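Local coordinates for ferulic acid decarboxylase 1 (Candida dubliniensis, PDB 4ZAD), which probably catalyses the reversible decarboxylation of aromatic carboxylic acids such as ferulic, p-coumaric and cinnamic acid, using prenylated FMN and manganese, at residues A[76-79]-A[84-87]; A[41-46]-A[327-332]; A[8-13]-A[311-316]. All coordinates share one frame; numbering follows the deposited sequence.

In the fold
From the N terminus, helix 9-19 comes first, and its opening turn meets the turn that follows strand 300-312 in interaction 3, closing a loop of about 300 residues. Helix 34-45 follows and pairs with 327-332 in interaction 2, a loop almost as long; the two cross, since their segments alternate along the chain. Interaction 1, a short local closure between 76-79 and the start of helix 85-90, nests inside both. Interactions 1 and 2 touch, their centres about 9 Å apart. Interaction 3 lies at the surface, its centre about 20 Å from that of interaction 1, yet Phe12 still touches Arg86. The long closures tie N-terminal helices to the turn after strand 300-312 and to helix 329-332 beside the cofactor.

Interaction 1 of 3, residues A[76-79]-A[84-87]; sequences GLRG and HARI
Leu77 and His84 lie side by side and point the same way, the leucine laying one methyl over a face of the imidazole. The touching branch is CD2, which sits 3.6 Å from the centroid of the His84 ring and 20° off its normal, a CH-pi contact displaced toward the ND1-CE1 side; the closest pair is Leu77 CD2 with His84 CE1, 3.4 Å. The ring's NE2 is hydrogen-bonded to Tyr363 OH.

Arg78 leaves the loop in a different direction, with CG anti to the backbone N (chi1 167°) and a bend at chi3. The Ala85 methyl lies on one face of its guanidinium, though the modelled closeness is doubtful; salt bridges to Glu19 and Asp21 hold the group in place.

Arg86 runs back along the loop, extended from CG to NE, and presents one guanidinium face to the backbone of Gly76 and Leu77. Gly76 O lies 3.4 Å from Arg86 CD, and Leu77 O is 3.6 Å from Arg86 NH2; both carbonyls stand over the face, and no direct hydrogen bond spans the contact. Instead, a water sits 2.6 Å from Leu77 O and is weakly held by Arg86 NH1. Asp21 receives Arg86 NE as well as Arg78, a shared carboxylate that probably eases the proximity of the two arginines, while Leu47 O and Cys73 O accept from the terminal nitrogens of Arg86.

The arrangement folds the loop after strand 69-71 back onto the start of helix 85-90, whose N-cap is His84, within the N-terminal family region of this UbiD-type enzyme. Leu16 of helix 9-19 packs on both arginines, helix 99-108 meets His84 and Ile87, and Thr332 of helix 329-332 touches Leu77 and Ile87.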
ATOM      1  N   GLY A  76     -16.172  -0.982 -12.824  1.00 27.38           N
ATOM      2  CA  GLY A  76     -15.402  -1.724 -11.839  1.00 27.79           C
ATOM      3  C   GLY A  76     -14.298  -2.444 -12.573  1.00 28.34           C
ATOM      4  O   GLY A  76     -14.357  -2.550 -13.783  1.00 28.21           O
ATOM      5  N   LEU A  77     -13.310  -2.975 -11.860  1.00 29.47           N
ATOM      6  CA  LEU A  77     -12.205  -3.636 -12.553  1.00 30.42           C
ATOM      7  C   LEU A  77     -12.567  -5.079 -12.962  1.00 31.64           C
ATOM      8  O   LEU A  77     -13.319  -5.786 -12.257  1.00 31.66           O
ATOM      9  CB  LEU A  77     -10.928  -3.635 -11.724  1.00 29.96           C
ATOM     10  CG  LEU A  77     -10.327  -2.288 -11.354  1.00 29.31           C
ATOM     11  CD1 LEU A  77      -9.097  -2.544 -10.480  1.00 25.29           C
ATOM     12  CD2 LEU A  77      -9.981  -1.432 -12.586  1.00 27.48           C
ATOM     13  N   ARG A  78     -11.991  -5.480 -14.092  1.00 31.83           N
ATOM     14  CA  ARG A  78     -12.163  -6.793 -14.699  1.00 32.51           C
ATOM     15  C   ARG A  78     -11.100  -7.740 -14.199  1.00 33.49           C
ATOM     16  O   ARG A  78     -10.028  -7.292 -13.827  1.00 34.69           O
ATOM     17  CB  ARG A  78     -11.953  -6.615 -16.191  1.00 33.07           C
ATOM     18  CG  ARG A  78     -11.791  -7.859 -17.003  1.00 30.75           C
ATOM     19  CD  ARG A  78     -11.762  -7.520 -18.438  1.00 28.68           C
ATOM     20  NE  ARG A  78     -13.086  -7.171 -18.933  1.00 27.97           N
ATOM     21  CZ  ARG A  78     -13.424  -7.125 -20.214  1.00 28.41           C
ATOM     22  NH1 ARG A  78     -12.517  -7.397 -21.150  1.00 30.33           N
ATOM     23  NH2 ARG A  78     -14.672  -6.792 -20.561  1.00 27.17           N
ATOM     24  N   GLY A  79     -11.349  -9.047 -14.235  1.00 34.03           N
ATOM     25  CA  GLY A  79     -10.451  -9.992 -13.570  1.00 34.71           C
ATOM     26  C   GLY A  79      -9.471 -10.839 -14.383  1.00 35.25           C
ATOM     27  O   GLY A  79      -8.616 -11.522 -13.780  1.00 34.31           O
ATOM     28  N   HIS A  84      -8.614  -2.794 -16.648  1.00 28.51           N
ATOM     29  CA  HIS A  84      -9.311  -1.546 -16.942  1.00 27.92           C
ATOM     30  C   HIS A  84     -10.129  -1.605 -18.251  1.00 27.68           C
ATOM     31  O   HIS A  84     -10.554  -0.562 -18.786  1.00 27.63           O
ATOM     32  CB  HIS A  84      -8.310  -0.384 -16.959  1.00 28.08           C
ATOM     33  CG  HIS A  84      -7.961   0.142 -15.591  1.00 27.67           C
ATOM     34  ND1 HIS A  84      -7.294  -0.606 -14.648  1.00 24.13           N
ATOM     35  CD2 HIS A  84      -8.187   1.351 -15.018  1.00 27.73           C
ATOM     36  CE1 HIS A  84      -7.120   0.118 -13.559  1.00 26.08           C
ATOM     37  NE2 HIS A  84      -7.655   1.310 -13.757  1.00 26.97           N
ATOM     38  N   ALA A  85     -10.365  -2.825 -18.747  1.00 26.21           N
ATOM     39  CA  ALA A  85     -11.221  -3.054 -19.903  1.00 25.08           C
ATOM     40  C   ALA A  85     -12.493  -2.216 -19.914  1.00 24.36           C
ATOM     41  O   ALA A  85     -12.865  -1.664 -20.961  1.00 24.93           O
ATOM     42  CB  ALA A  85     -11.609  -4.531 -20.010  1.00 24.98           C
ATOM     43  N   ARG A  86     -13.186  -2.148 -18.795  1.00 22.44           N
ATOM     44  CA  ARG A  86     -14.467  -1.528 -18.835  1.00 22.51           C
ATOM     45  C   ARG A  86     -14.247  -0.037 -19.059  1.00 22.19           C
ATOM     46  O   ARG A  86     -15.017   0.631 -19.736  1.00 22.20           O
ATOM     47  CB  ARG A  86     -15.262  -1.821 -17.559  1.00 22.91           C
ATOM     48  CG  ARG A  86     -15.615  -3.308 -17.381  1.00 23.83           C
ATOM     49  CD  ARG A  86     -16.546  -3.631 -16.166  1.00 25.93           C
ATOM     50  NE  ARG A  86     -16.306  -5.001 -15.741  1.00 25.50           N
ATOM     51  CZ  ARG A  86     -16.505  -5.499 -14.528  1.00 26.71           C
ATOM     52  NH1 ARG A  86     -17.020  -4.777 -13.532  1.00 26.01           N
ATOM     53  NH2 ARG A  86     -16.169  -6.770 -14.311  1.00 28.39           N
ATOM     54  N   ILE A  87     -13.153   0.479 -18.539  1.00 22.09           N
ATOM     55  CA  ILE A  87     -12.860   1.887 -18.692  1.00 22.28           C
ATOM     56  C   ILE A  87     -12.497   2.162 -20.150  1.00 23.06           C
ATOM     57  O   ILE A  87     -13.058   3.048 -20.757  1.00 24.07           O
ATOM     58  CB  ILE A  87     -11.786   2.340 -17.703  1.00 21.31           C
ATOM     59  CG1 ILE A  87     -12.155   1.886 -16.295  1.00 21.05           C
ATOM     60  CG2 ILE A  87     -11.687   3.828 -17.710  1.00 20.46           C
ATOM     61  CD1 ILE A  87     -13.514   2.436 -15.805  1.00 17.42           C
TER
HETATM   62  O   HOH W   1     -15.687  -5.298 -11.295  1.00 33.79           O

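Interaction 2 of 3, residues A[41-46]-A[327-332]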
ATOM      1  N   LYS A  41     -19.207  -7.384  -3.947  1.00 32.04           N
ATOM      2  CA  LYS A  41     -18.441  -8.590  -4.042  1.00 33.08           C
ATOM      3  C   LYS A  41     -17.854  -8.688  -5.478  1.00 33.29           C
ATOM      4  O   LYS A  41     -16.689  -9.061  -5.646  1.00 33.47           O
ATOM      5  CB  LYS A  41     -19.312  -9.781  -3.651  1.00 33.86           C
ATOM      6  CG  LYS A  41     -18.557 -11.091  -3.565  1.00 37.20           C
ATOM      7  CD  LYS A  41     -19.202 -12.146  -2.635  1.00 41.99           C
ATOM      8  CE  LYS A  41     -18.159 -13.303  -2.333  1.00 46.01           C
ATOM      9  NZ  LYS A  41     -18.651 -14.585  -1.634  1.00 46.84           N
ATOM     10  N   ALA A  42     -18.634  -8.286  -6.483  1.00 33.30           N
ATOM     11  CA  ALA A  42     -18.143  -8.093  -7.853  1.00 34.12           C
ATOM     12  C   ALA A  42     -16.897  -7.145  -7.973  1.00 34.95           C
ATOM     13  O   ALA A  42     -15.899  -7.498  -8.585  1.00 35.71           O
ATOM     14  CB  ALA A  42     -19.277  -7.581  -8.736  1.00 33.50           C
ATOM     15  N   TYR A  43     -16.966  -5.963  -7.362  1.00 35.10           N
ATOM     16  CA  TYR A  43     -15.888  -5.004  -7.387  1.00 34.82           C
ATOM     17  C   TYR A  43     -14.671  -5.614  -6.798  1.00 34.97           C
ATOM     18  O   TYR A  43     -13.588  -5.543  -7.378  1.00 35.68           O
ATOM     19  CB  TYR A  43     -16.198  -3.772  -6.528  1.00 34.70           C
ATOM     20  CG  TYR A  43     -17.202  -2.781  -7.076  1.00 34.29           C
ATOM     21  CD1 TYR A  43     -16.996  -2.145  -8.293  1.00 34.13           C
ATOM     22  CD2 TYR A  43     -18.331  -2.436  -6.343  1.00 33.41           C
ATOM     23  CE1 TYR A  43     -17.914  -1.234  -8.784  1.00 33.65           C
ATOM     24  CE2 TYR A  43     -19.240  -1.520  -6.811  1.00 33.08           C
ATOM     25  CZ  TYR A  43     -19.028  -0.909  -8.022  1.00 33.27           C
ATOM     26  OH  TYR A  43     -19.928   0.005  -8.482  1.00 29.97           O
ATOM     27  N   GLU A  44     -14.849  -6.188  -5.623  1.00 35.17           N
ATOM     28  CA  GLU A  44     -13.727  -6.508  -4.730  1.00 35.80           C
ATOM     29  C   GLU A  44     -12.974  -7.731  -5.211  1.00 35.49           C
ATOM     30  O   GLU A  44     -11.789  -7.856  -4.952  1.00 34.49           O
ATOM     31  CB  GLU A  44     -14.213  -6.676  -3.266  1.00 35.76           C
ATOM     32  CG  GLU A  44     -14.669  -5.342  -2.627  1.00 38.05           C
ATOM     33  CD  GLU A  44     -15.579  -5.450  -1.362  1.00 41.48           C
ATOM     34  OE1 GLU A  44     -16.147  -4.404  -0.980  1.00 39.14           O
ATOM     35  OE2 GLU A  44     -15.717  -6.538  -0.738  1.00 44.45           O
ATOM     36  N   ASN A  45     -13.659  -8.629  -5.916  1.00 36.05           N
ATOM     37  CA  ASN A  45     -12.999  -9.841  -6.430  1.00 36.77           C
ATOM     38  C   ASN A  45     -12.785  -9.815  -7.950  1.00 36.85           C
ATOM     39  O   ASN A  45     -12.181 -10.729  -8.512  1.00 36.48           O
ATOM     40  CB  ASN A  45     -13.726 -11.087  -5.919  1.00 36.92           C
ATOM     41  CG  ASN A  45     -13.882 -11.068  -4.384  1.00 38.46           C
ATOM     42  OD1 ASN A  45     -12.988 -11.487  -3.643  1.00 38.97           O
ATOM     43  ND2 ASN A  45     -15.000 -10.519  -3.910  1.00 40.39           N
ATOM     44  N   LYS A  46     -13.218  -8.715  -8.576  1.00 36.92           N
ATOM     45  CA  LYS A  46     -12.975  -8.414 -10.003  1.00 37.13           C
ATOM     46  C   LYS A  46     -13.727  -9.372 -10.902  1.00 36.72           C
ATOM     47  O   LYS A  46     -13.245  -9.785 -11.946  1.00 36.69           O
ATOM     48  CB  LYS A  46     -11.481  -8.383 -10.370  1.00 37.62           C
ATOM     49  CG  LYS A  46     -10.600  -7.343  -9.630  1.00 37.95           C
ATOM     50  CD  LYS A  46      -9.197  -7.383 -10.249  1.00 40.31           C
ATOM     51  CE  LYS A  46      -8.114  -6.656  -9.445  1.00 42.10           C
ATOM     52  NZ  LYS A  46      -6.791  -6.718 -10.199  1.00 44.12           N
ATOM     53  N   THR A 327     -11.569  -1.320  -5.215  1.00 25.13           N
ATOM     54  CA  THR A 327     -11.719  -0.262  -6.251  1.00 25.69           C
ATOM     55  C   THR A 327     -13.076  -0.224  -7.022  1.00 25.38           C
ATOM     56  O   THR A 327     -13.667  -1.254  -7.306  1.00 26.22           O
ATOM     57  CB  THR A 327     -10.394  -0.059  -7.156  1.00 25.17           C
ATOM     58  OG1 THR A 327     -10.745   0.060  -8.545  1.00 27.23           O
ATOM     59  CG2 THR A 327      -9.376  -1.141  -6.981  1.00 25.16           C
ATOM     60  N   ASP A 328     -13.568   0.988  -7.305  1.00 25.54           N
ATOM     61  CA  ASP A 328     -14.905   1.208  -7.886  1.00 26.05           C
ATOM     62  C   ASP A 328     -14.903   2.469  -8.715  1.00 26.35           C
ATOM     63  O   ASP A 328     -13.878   3.115  -8.784  1.00 27.04           O
ATOM     64  CB  ASP A 328     -16.043   1.174  -6.826  1.00 26.56           C
ATOM     65  CG  ASP A 328     -16.085   2.391  -5.887  1.00 26.83           C
ATOM     66  OD1 ASP A 328     -16.421   3.515  -6.307  1.00 31.22           O
ATOM     67  OD2 ASP A 328     -15.884   2.211  -4.681  1.00 26.68           O
ATOM     68  N   GLU A 329     -16.013   2.807  -9.373  1.00 26.90           N
ATOM     69  CA  GLU A 329     -16.091   4.021 -10.206  1.00 26.71           C
ATOM     70  C   GLU A 329     -15.652   5.282  -9.485  1.00 26.47           C
ATOM     71  O   GLU A 329     -15.188   6.212 -10.134  1.00 26.77           O
ATOM     72  CB  GLU A 329     -17.514   4.310 -10.717  1.00 27.77           C
ATOM     73  CG  GLU A 329     -18.153   3.262 -11.632  1.00 28.61           C
ATOM     74  CD  GLU A 329     -18.559   1.994 -10.891  1.00 29.41           C
ATOM     75  OE1 GLU A 329     -18.937   2.063  -9.693  1.00 26.39           O
ATOM     76  OE2 GLU A 329     -18.489   0.929 -11.540  1.00 32.28           O
ATOM     77  N   THR A 330     -15.819   5.373  -8.173  1.00 25.72           N
ATOM     78  CA  THR A 330     -15.369   6.591  -7.492  1.00 25.81           C
ATOM     79  C   THR A 330     -13.848   6.570  -7.361  1.00 25.78           C
ATOM     80  O   THR A 330     -13.253   7.468  -6.773  1.00 25.24           O
ATOM     81  CB  THR A 330     -16.012   6.800  -6.111  1.00 25.95           C
ATOM     82  OG1 THR A 330     -15.744   5.673  -5.253  1.00 26.53           O
ATOM     83  CG2 THR A 330     -17.495   6.971  -6.257  1.00 25.27           C
ATOM     84  N   HIS A 331     -13.216   5.538  -7.916  1.00 25.30           N
ATOM     85  CA  HIS A 331     -11.763   5.495  -7.984  1.00 25.09           C
ATOM     86  C   HIS A 331     -11.277   5.570  -9.451  1.00 24.49           C
ATOM     87  O   HIS A 331     -10.495   6.471  -9.834  1.00 23.62           O
ATOM     88  CB  HIS A 331     -11.269   4.272  -7.193  1.00 25.04           C
ATOM     89  CG  HIS A 331     -11.956   4.126  -5.868  1.00 26.57           C
ATOM     90  ND1 HIS A 331     -12.000   5.153  -4.946  1.00 28.90           N
ATOM     91  CD2 HIS A 331     -12.694   3.123  -5.340  1.00 26.46           C
ATOM     92  CE1 HIS A 331     -12.694   4.767  -3.893  1.00 28.26           C
ATOM     93  NE2 HIS A 331     -13.125   3.539  -4.106  1.00 29.42           N
ATOM     94  N   THR A 332     -11.765   4.655 -10.272  1.00 24.55           N
ATOM     95  CA  THR A 332     -11.327   4.586 -11.651  1.00 24.38           C
ATOM     96  C   THR A 332     -11.774   5.833 -12.408  1.00 24.73           C
ATOM     97  O   THR A 332     -11.018   6.361 -13.239  1.00 24.52           O
ATOM     98  CB  THR A 332     -11.910   3.413 -12.361  1.00 24.40           C
ATOM     99  OG1 THR A 332     -13.333   3.460 -12.226  1.00 23.28           O
ATOM    100  CG2 THR A 332     -11.335   2.113 -11.816  1.00 24.36           C
TER
HETATM  101  O   HOH W   2     -11.321  -4.077  -6.135  1.00 28.47           O
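Tyr43 carries the whole contact, reaching from helix 34-45 over the start of helix 329-332 and ending at Glu329. The polar part is a hydrogen bond of 2.6 Å from Tyr43 OH to Glu329 OE1, which accepts through its syn lone pair; ring and carboxylate planes stand 58° apart. A bend at chi2 (72°) turns the Glu329 carboxylate toward the phenol. The same carboxylate accepts from Ser321 OG at OE1 and from Gly75 N at OE2, while Tyr43 OH also receives Asn322 N, so the buried oxygens have several partners.

Packing on the ring includes a CH-pi contact: Asp328 CB lies over one face of the Tyr43 ring, 3.7 Å from its centroid. Thr327 O makes an oblique van der Waals approach to Tyr43 CD1 at 3.6 Å.

Asp328 is the N-cap of helix 329-332, its OD1 accepting from Thr330 N at 2.7 Å on the anti side, 28° out of the carboxylate plane. Its OD2 forms a salt bridge with Arg40, three residues before Tyr43 on helix 34-45, so the cap is tied to both helices. Thr330 touches the prenylated flavin. The nearest atoms of the Glu329 side chain and the bound prenylated flavin are about 4 Å apart.

Among solvent contacts, one water spans the backbones, donating to Tyr43 O at 3.0 Å and accepting from Thr327 N at 2.9 Å. Across the dimer interface, Glu44 OE2 accepts from Phe493 N of the second subunit.

Interaction 3 of 3, residues A[8-13]-A[311-316]; sequences KFRDFI and SYRDQA
Arg10 and Arg313 run antiparallel past one another and stack their guanidinium groups, centres 4.0 Å apart and planes at 21°. Arg313 NE lies over the centre of the Arg10 guanidinium, and Arg313 CD rests on the same flat group, 3.3 Å from Arg10 NH2.

One terminal nitrogen of Arg10, NH2, meanwhile grips the backbone of the turn. Arg10 NH2 donates to Asp314 O at 3.2 Å with an N-H...O angle of 146°; the donor is in the carbonyl plane, although the oxygen is tilted out of the guanidinium plane. A second bond, from Arg10 NH2 to Gln315 O at 2.8 Å, is weak because its angle is only 116°. On the neighbouring nitrogen, a water accepts from Arg10 NH1 at 3.3 Å and donates to Gln315 OE1, extending the grip to the glutamine side chain.

Two cations stacked this closely are probably made tolerable by Glu269, which forms salt bridges to both: OE1 takes Arg10 NH2, so that this nitrogen serves the carboxylate as well as the two carbonyls, and OE2 takes Arg313 NH1. Arg313 also pairs through its backbone with Glu269. The bend in its own side chain at chi3 lays its guanidinium back over that of Arg10. At the far side of the turn, Asp314 is paired with Lys130.

The contact joins the first turn of helix 9-19 to the loop that leaves strand 300-312 of the large antiparallel sheet and enters strand 317-319, an outermost strand of the four-stranded mixed sheet. Beside it, Phe9 and Ile13 pack on Ile317 and on Leu71 of strand 69-71, and Arg10 also touches Ile317.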
ATOM      1  N   LYS A   8     -23.158   3.960 -27.462  1.00 31.33           N
ATOM      2  CA  LYS A   8     -24.425   3.230 -27.236  1.00 32.38           C
ATOM      3  C   LYS A   8     -24.300   2.326 -26.012  1.00 31.83           C
ATOM      4  O   LYS A   8     -23.612   1.310 -26.050  1.00 31.63           O
ATOM      5  CB  LYS A   8     -24.848   2.401 -28.483  1.00 32.81           C
ATOM      6  CG  LYS A   8     -24.908   3.170 -29.829  1.00 35.56           C
ATOM      7  CD  LYS A   8     -26.323   3.489 -30.339  1.00 39.18           C
ATOM      8  CE  LYS A   8     -26.703   2.685 -31.593  1.00 41.33           C
ATOM      9  NZ  LYS A   8     -27.792   3.368 -32.411  1.00 41.72           N
ATOM     10  N   PHE A   9     -24.976   2.698 -24.928  1.00 31.84           N
ATOM     11  CA  PHE A   9     -24.913   1.952 -23.665  1.00 31.34           C
ATOM     12  C   PHE A   9     -25.092   0.448 -23.901  1.00 31.78           C
ATOM     13  O   PHE A   9     -24.378  -0.385 -23.342  1.00 31.13           O
ATOM     14  CB  PHE A   9     -25.977   2.504 -22.716  1.00 30.53           C
ATOM     15  CG  PHE A   9     -26.080   1.775 -21.388  1.00 28.58           C
ATOM     16  CD1 PHE A   9     -24.985   1.663 -20.547  1.00 22.43           C
ATOM     17  CD2 PHE A   9     -27.310   1.252 -20.954  1.00 25.30           C
ATOM     18  CE1 PHE A   9     -25.103   1.024 -19.338  1.00 21.69           C
ATOM     19  CE2 PHE A   9     -27.408   0.607 -19.738  1.00 22.43           C
ATOM     20  CZ  PHE A   9     -26.316   0.482 -18.942  1.00 20.73           C
ATOM     21  N   ARG A  10     -26.048   0.122 -24.758  1.00 32.98           N
ATOM     22  CA  ARG A  10     -26.410  -1.266 -25.026  1.00 33.54           C
ATOM     23  C   ARG A  10     -25.385  -1.979 -25.886  1.00 33.97           C
ATOM     24  O   ARG A  10     -25.316  -3.195 -25.884  1.00 34.80           O
ATOM     25  CB  ARG A  10     -27.788  -1.343 -25.662  1.00 33.41           C
ATOM     26  CG  ARG A  10     -28.875  -0.809 -24.729  1.00 33.92           C
ATOM     27  CD  ARG A  10     -30.071  -1.725 -24.688  1.00 34.51           C
ATOM     28  NE  ARG A  10     -31.026  -1.332 -23.662  1.00 35.27           N
ATOM     29  CZ  ARG A  10     -32.268  -1.801 -23.556  1.00 32.34           C
ATOM     30  NH1 ARG A  10     -32.712  -2.707 -24.398  1.00 30.89           N
ATOM     31  NH2 ARG A  10     -33.063  -1.372 -22.588  1.00 32.03           N
ATOM     32  N   ASP A  11     -24.582  -1.236 -26.622  1.00 34.29           N
ATOM     33  CA  ASP A  11     -23.447  -1.854 -27.313  1.00 34.27           C
ATOM     34  C   ASP A  11     -22.337  -2.115 -26.319  1.00 33.62           C
ATOM     35  O   ASP A  11     -21.575  -3.090 -26.451  1.00 33.58           O
ATOM     36  CB  ASP A  11     -22.987  -0.991 -28.497  1.00 34.50           C
ATOM     37  CG  ASP A  11     -23.962  -1.049 -29.664  1.00 35.22           C
ATOM     38  OD1 ASP A  11     -25.026  -1.670 -29.495  1.00 37.66           O
ATOM     39  OD2 ASP A  11     -23.665  -0.507 -30.749  1.00 37.25           O
ATOM     40  N   PHE A  12     -22.257  -1.247 -25.318  1.00 33.19           N
ATOM     41  CA  PHE A  12     -21.326  -1.422 -24.208  1.00 33.10           C
ATOM     42  C   PHE A  12     -21.600  -2.744 -23.485  1.00 33.48           C
ATOM     43  O   PHE A  12     -20.689  -3.567 -23.285  1.00 33.43           O
ATOM     44  CB  PHE A  12     -21.420  -0.220 -23.262  1.00 32.79           C
ATOM     45  CG  PHE A  12     -20.588  -0.343 -22.000  1.00 32.08           C
ATOM     46  CD1 PHE A  12     -19.203  -0.338 -22.056  1.00 30.24           C
ATOM     47  CD2 PHE A  12     -21.211  -0.426 -20.745  1.00 29.14           C
ATOM     48  CE1 PHE A  12     -18.449  -0.423 -20.876  1.00 31.67           C
ATOM     49  CE2 PHE A  12     -20.468  -0.520 -19.571  1.00 29.02           C
ATOM     50  CZ  PHE A  12     -19.097  -0.518 -19.628  1.00 29.87           C
ATOM     51  N   ILE A  13     -22.863  -2.947 -23.125  1.00 33.82           N
ATOM     52  CA  ILE A  13     -23.313  -4.189 -22.516  1.00 34.28           C
ATOM     53  C   ILE A  13     -23.019  -5.434 -23.398  1.00 34.68           C
ATOM     54  O   ILE A  13     -22.618  -6.485 -22.903  1.00 34.94           O
ATOM     55  CB  ILE A  13     -24.824  -4.067 -22.175  1.00 34.63           C
ATOM     56  CG1 ILE A  13     -25.017  -3.079 -21.007  1.00 34.63           C
ATOM     57  CG2 ILE A  13     -25.424  -5.416 -21.818  1.00 34.65           C
ATOM     58  CD1 ILE A  13     -26.465  -2.710 -20.747  1.00 35.37           C
ATOM     59  N   SER A 311     -39.223   9.857 -19.616  1.00 31.66           N
ATOM     60  CA  SER A 311     -39.331   9.127 -20.860  1.00 31.28           C
ATOM     61  C   SER A 311     -38.403   7.931 -20.672  1.00 31.64           C
ATOM     62  O   SER A 311     -37.411   8.049 -19.983  1.00 30.91           O
ATOM     63  CB  SER A 311     -38.942  10.024 -22.049  1.00 31.06           C
ATOM     64  OG  SER A 311     -37.557  10.349 -22.060  1.00 30.87           O
ATOM     65  N   TYR A 312     -38.758   6.777 -21.231  1.00 32.81           N
ATOM     66  CA  TYR A 312     -37.969   5.552 -21.045  1.00 34.15           C
ATOM     67  C   TYR A 312     -38.256   4.510 -22.119  1.00 34.38           C
ATOM     68  O   TYR A 312     -39.358   4.434 -22.653  1.00 34.58           O
ATOM     69  CB  TYR A 312     -38.226   4.942 -19.667  1.00 34.54           C
ATOM     70  CG  TYR A 312     -39.645   4.500 -19.467  1.00 36.67           C
ATOM     71  CD1 TYR A 312     -40.613   5.387 -19.034  1.00 37.10           C
ATOM     72  CD2 TYR A 312     -40.029   3.196 -19.712  1.00 39.21           C
ATOM     73  CE1 TYR A 312     -41.920   4.991 -18.859  1.00 38.00           C
ATOM     74  CE2 TYR A 312     -41.363   2.787 -19.533  1.00 38.99           C
ATOM     75  CZ  TYR A 312     -42.284   3.696 -19.115  1.00 36.75           C
ATOM     76  OH  TYR A 312     -43.567   3.320 -18.929  1.00 36.39           O
ATOM     77  N   ARG A 313     -37.246   3.712 -22.435  1.00 34.52           N
ATOM     78  CA  ARG A 313     -37.362   2.731 -23.503  1.00 34.91           C
ATOM     79  C   ARG A 313     -37.940   1.424 -22.985  1.00 35.24           C
ATOM     80  O   ARG A 313     -38.167   1.272 -21.804  1.00 34.76           O
ATOM     81  CB  ARG A 313     -35.997   2.486 -24.130  1.00 34.80           C
ATOM     82  CG  ARG A 313     -35.038   1.696 -23.255  1.00 34.37           C
ATOM     83  CD  ARG A 313     -33.637   1.626 -23.863  1.00 33.72           C
ATOM     84  NE  ARG A 313     -33.640   1.183 -25.258  1.00 31.86           N
ATOM     85  CZ  ARG A 313     -32.599   1.285 -26.064  1.00 29.66           C
ATOM     86  NH1 ARG A 313     -31.477   1.819 -25.637  1.00 30.44           N
ATOM     87  NH2 ARG A 313     -32.679   0.876 -27.307  1.00 29.26           N
ATOM     88  N   ASP A 314     -38.191   0.482 -23.886  1.00 36.40           N
ATOM     89  CA  ASP A 314     -38.556  -0.876 -23.498  1.00 37.02           C
ATOM     90  C   ASP A 314     -37.443  -1.440 -22.644  1.00 37.28           C
ATOM     91  O   ASP A 314     -36.272  -1.374 -23.003  1.00 37.84           O
ATOM     92  CB  ASP A 314     -38.654  -1.795 -24.721  1.00 37.73           C
ATOM     93  CG  ASP A 314     -39.916  -1.590 -25.535  1.00 39.00           C
ATOM     94  OD1 ASP A 314     -40.924  -1.092 -24.989  1.00 41.73           O
ATOM     95  OD2 ASP A 314     -39.886  -1.955 -26.733  1.00 40.92           O
ATOM     96  N   GLN A 315     -37.809  -1.978 -21.505  1.00 37.56           N
ATOM     97  CA  GLN A 315     -36.936  -2.832 -20.736  1.00 38.41           C
ATOM     98  C   GLN A 315     -35.704  -2.062 -20.287  1.00 37.76           C
ATOM     99  O   GLN A 315     -34.571  -2.467 -20.559  1.00 37.97           O
ATOM    100  CB  GLN A 315     -36.568  -4.095 -21.547  1.00 38.76           C
ATOM    101  CG  GLN A 315     -37.764  -4.893 -22.045  1.00 40.68           C
ATOM    102  CD  GLN A 315     -37.421  -6.369 -22.222  1.00 43.74           C
ATOM    103  OE1 GLN A 315     -36.540  -6.727 -23.017  1.00 44.65           O
ATOM    104  NE2 GLN A 315     -38.113  -7.230 -21.484  1.00 42.64           N
ATOM    105  N   ALA A 316     -35.945  -0.958 -19.593  1.00 36.98           N
ATOM    106  CA  ALA A 316     -34.898   0.018 -19.326  1.00 36.46           C
ATOM    107  C   ALA A 316     -33.873  -0.576 -18.375  1.00 36.00           C
ATOM    108  O   ALA A 316     -34.211  -1.358 -17.475  1.00 35.68           O
ATOM    109  CB  ALA A 316     -35.482   1.344 -18.771  1.00 36.33           C
TER
HETATM  110  O   HOH W   3     -35.419  -4.412 -24.986  1.00 31.73           O